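Local structure of nuclear RNA export factor 2, Panoramix fusion (Drosophila melanogaster, 6OPF) at residues L46-N51 and R85-L90. The protein acts with Panoramix, Piwi and Nxt1 in a complex that carries out cotranscriptional transposon silencing in the ovaries, and may take part in mRNA export from the nucleus. Numbering follows the deposited sequence.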
loop_
_atom_site.group_PDB
_atom_site.type_symbol
_atom_site.label_atom_id
_atom_site.label_comp_id
_atom_site.label_asym_id
_atom_site.label_seq_id
_atom_site.Cartn_x
_atom_site.Cartn_y
_atom_site.Cartn_z
ATOM N N LEU D 46 21.726 -3.385 15.717
ATOM C CA LEU D 46 20.980 -4.493 15.130
ATOM C C LEU D 46 21.608 -4.929 13.818
ATOM O O LEU D 46 21.770 -6.133 13.556
ATOM C CB LEU D 46 19.523 -4.095 14.902
ATOM C CG LEU D 46 18.498 -4.494 15.955
ATOM C CD1 LEU D 46 17.186 -3.760 15.699
ATOM C CD2 LEU D 46 18.289 -6.011 15.966
ATOM N N PHE D 47 21.943 -3.954 12.966
ATOM C CA PHE D 47 22.649 -4.249 11.726
ATOM C C PHE D 47 23.862 -5.130 11.987
ATOM O O PHE D 47 24.037 -6.178 11.350
ATOM C CB PHE D 47 23.073 -2.947 11.050
ATOM C CG PHE D 47 24.114 -3.136 9.997
ATOM C CD1 PHE D 47 23.863 -3.958 8.904
ATOM C CD2 PHE D 47 25.343 -2.496 10.099
ATOM C CE1 PHE D 47 24.816 -4.135 7.924
ATOM C CE2 PHE D 47 26.309 -2.657 9.119
ATOM C CZ PHE D 47 26.054 -3.478 8.032
ATOM N N ILE D 48 24.704 -4.724 12.943
ATOM C CA ILE D 48 25.925 -5.471 13.234
ATOM C C ILE D 48 25.594 -6.875 13.732
ATOM O O ILE D 48 26.232 -7.856 13.329
ATOM C CB ILE D 48 26.795 -4.708 14.250
ATOM C CG1 ILE D 48 27.344 -3.423 13.629
ATOM C CG2 ILE D 48 27.930 -5.598 14.747
ATOM C CD1 ILE D 48 27.821 -2.429 14.644
ATOM N N GLN D 49 24.604 -6.988 14.622
ATOM C CA GLN D 49 24.167 -8.294 15.113
ATOM C C GLN D 49 23.651 -9.170 13.978
ATOM O O GLN D 49 24.086 -10.319 13.815
ATOM C CB GLN D 49 23.079 -8.117 16.182
ATOM C CG GLN D 49 22.500 -9.432 16.729
ATOM C CD GLN D 49 21.358 -10.000 15.880
ATOM O OE1 GLN D 49 20.282 -9.402 15.777
ATOM N NE2 GLN D 49 21.589 -11.166 15.276
ATOM N N LYS D 50 22.685 -8.655 13.207
ATOM C CA LYS D 50 22.148 -9.398 12.073
ATOM C C LYS D 50 23.258 -9.848 11.136
ATOM O O LYS D 50 23.279 -11.006 10.699
ATOM C CB LYS D 50 21.129 -8.551 11.308
ATOM C CG LYS D 50 19.706 -8.663 11.822
ATOM C CD LYS D 50 18.762 -7.695 11.111
ATOM C CE LYS D 50 17.549 -7.355 11.970
ATOM N NZ LYS D 50 16.893 -8.578 12.543
ATOM N N ASN D 51 24.195 -8.953 10.827
ATOM C CA ASN D 51 25.299 -9.336 9.958
ATOM C C ASN D 51 26.193 -10.377 10.616
ATOM O O ASN D 51 26.755 -11.231 9.926
ATOM C CB ASN D 51 26.154 -8.140 9.568
ATOM C CG ASN D 51 27.204 -8.524 8.568
ATOM O OD1 ASN D 51 26.884 -8.849 7.422
ATOM N ND2 ASN D 51 28.461 -8.558 9.001
ATOM N N ARG D 85 32.087 0.879 8.797
ATOM C CA ARG D 85 31.435 2.218 8.772
ATOM C C ARG D 85 30.431 2.332 9.928
ATOM O O ARG D 85 30.388 3.402 10.568
ATOM C CB ARG D 85 30.746 2.450 7.424
ATOM C CG ARG D 85 31.702 2.517 6.241
ATOM C CD ARG D 85 30.976 2.477 4.909
ATOM N NE ARG D 85 30.057 3.594 4.744
ATOM C CZ ARG D 85 30.427 4.837 4.462
ATOM N NH1 ARG D 85 31.708 5.128 4.311
ATOM N NH2 ARG D 85 29.517 5.785 4.331
ATOM N N ALA D 86 29.662 1.267 10.175
ATOM C CA ALA D 86 28.677 1.241 11.254
ATOM C C ALA D 86 29.341 1.324 12.622
ATOM O O ALA D 86 28.857 2.039 13.508
ATOM C CB ALA D 86 27.818 -0.026 11.154
ATOM N N GLU D 87 30.437 0.583 12.825
ATOM C CA GLU D 87 31.126 0.645 14.110
ATOM C C GLU D 87 31.733 2.024 14.341
ATOM O O GLU D 87 31.611 2.585 15.435
ATOM C CB GLU D 87 32.185 -0.454 14.187
ATOM C CG GLU D 87 31.584 -1.869 14.235
ATOM C CD GLU D 87 32.633 -2.961 14.105
ATOM O OE1 GLU D 87 32.412 -4.067 14.655
ATOM O OE2 GLU D 87 33.682 -2.717 13.462
ATOM N N LEU D 88 32.356 2.605 13.319
ATOM C CA LEU D 88 32.919 3.946 13.483
ATOM C C LEU D 88 31.839 4.968 13.850
ATOM O O LEU D 88 32.012 5.757 14.787
ATOM C CB LEU D 88 33.656 4.373 12.217
ATOM C CG LEU D 88 34.274 5.778 12.311
ATOM C CD1 LEU D 88 35.199 5.890 13.540
ATOM C CD2 LEU D 88 35.012 6.130 11.020
ATOM N N VAL D 89 30.724 4.979 13.110
ATOM C CA VAL D 89 29.627 5.899 13.414
ATOM C C VAL D 89 29.041 5.599 14.791
ATOM O O VAL D 89 28.740 6.515 15.568
ATOM C CB VAL D 89 28.546 5.829 12.319
ATOM C CG1 VAL D 89 27.340 6.685 12.696
ATOM C CG2 VAL D 89 29.117 6.260 10.971
ATOM N N LEU D 90 28.855 4.311 15.103
ATOM C CA LEU D 90 28.455 3.907 16.447
ATOM C C LEU D 90 29.390 4.502 17.492
ATOM O O LEU D 90 28.940 5.016 18.521
ATOM C CB LEU D 90 28.449 2.381 16.552
ATOM C CG LEU D 90 27.146 1.618 16.789
ATOM C CD1 LEU D 90 27.467 0.137 16.997
ATOM C CD2 LEU D 90 26.381 2.168 17.983
#
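L90 N donates to A86 O (2.8 Å), a bond of helix 75-93 between two residues whose side chains both face helix 40-52. On the other helix, the equivalent bond from N51 N to F47 O is also 2.8 Å long. No hydrogen bond joins the two segments, and the contact between them is made by carbon groups. F47 turns the edge of its ring to A86, whose CB lies near the ring plane and is 3.7 Å from both CD2 and CE2 of F47. With CG anti to the backbone N (chi1 164°), the ring is buried, and F18 and T22 of helix 8-22 and the loop residues L24 and I56 also pack against it. Helix 40-52 belongs to the UBA-type TAP-C domain of Nxf2, the domain that mediates binding to Panoramix; helix 75-93 comes from the Nxf2-interacting region of Panoramix, joined to it here in an engineered fusion. The two segments run roughly antiparallel, at 148°. Their axes come within 10.5 Å, with I48 and A86 the closest residues by CA position. I48 reaches across to L90 and E87. Its CG1 branch lies anti to the carbonyl carbon (chi1 -68°) and extends CD1 to meet L90 CD1 tip to tip at 3.5 Å, tighter than usual for two carbons. The same I48 CD1 lies 3.8 Å from E87 CG, where the two side chains cross at about a right angle and glutamate contributes its aliphatic part at the exposed border of the interface. L90 also packs on E41, L44 and K45 of helix 40-52, while the R85 guanidinium bonds to the carbonyl oxygens of E20 and V21 on helix 8-22.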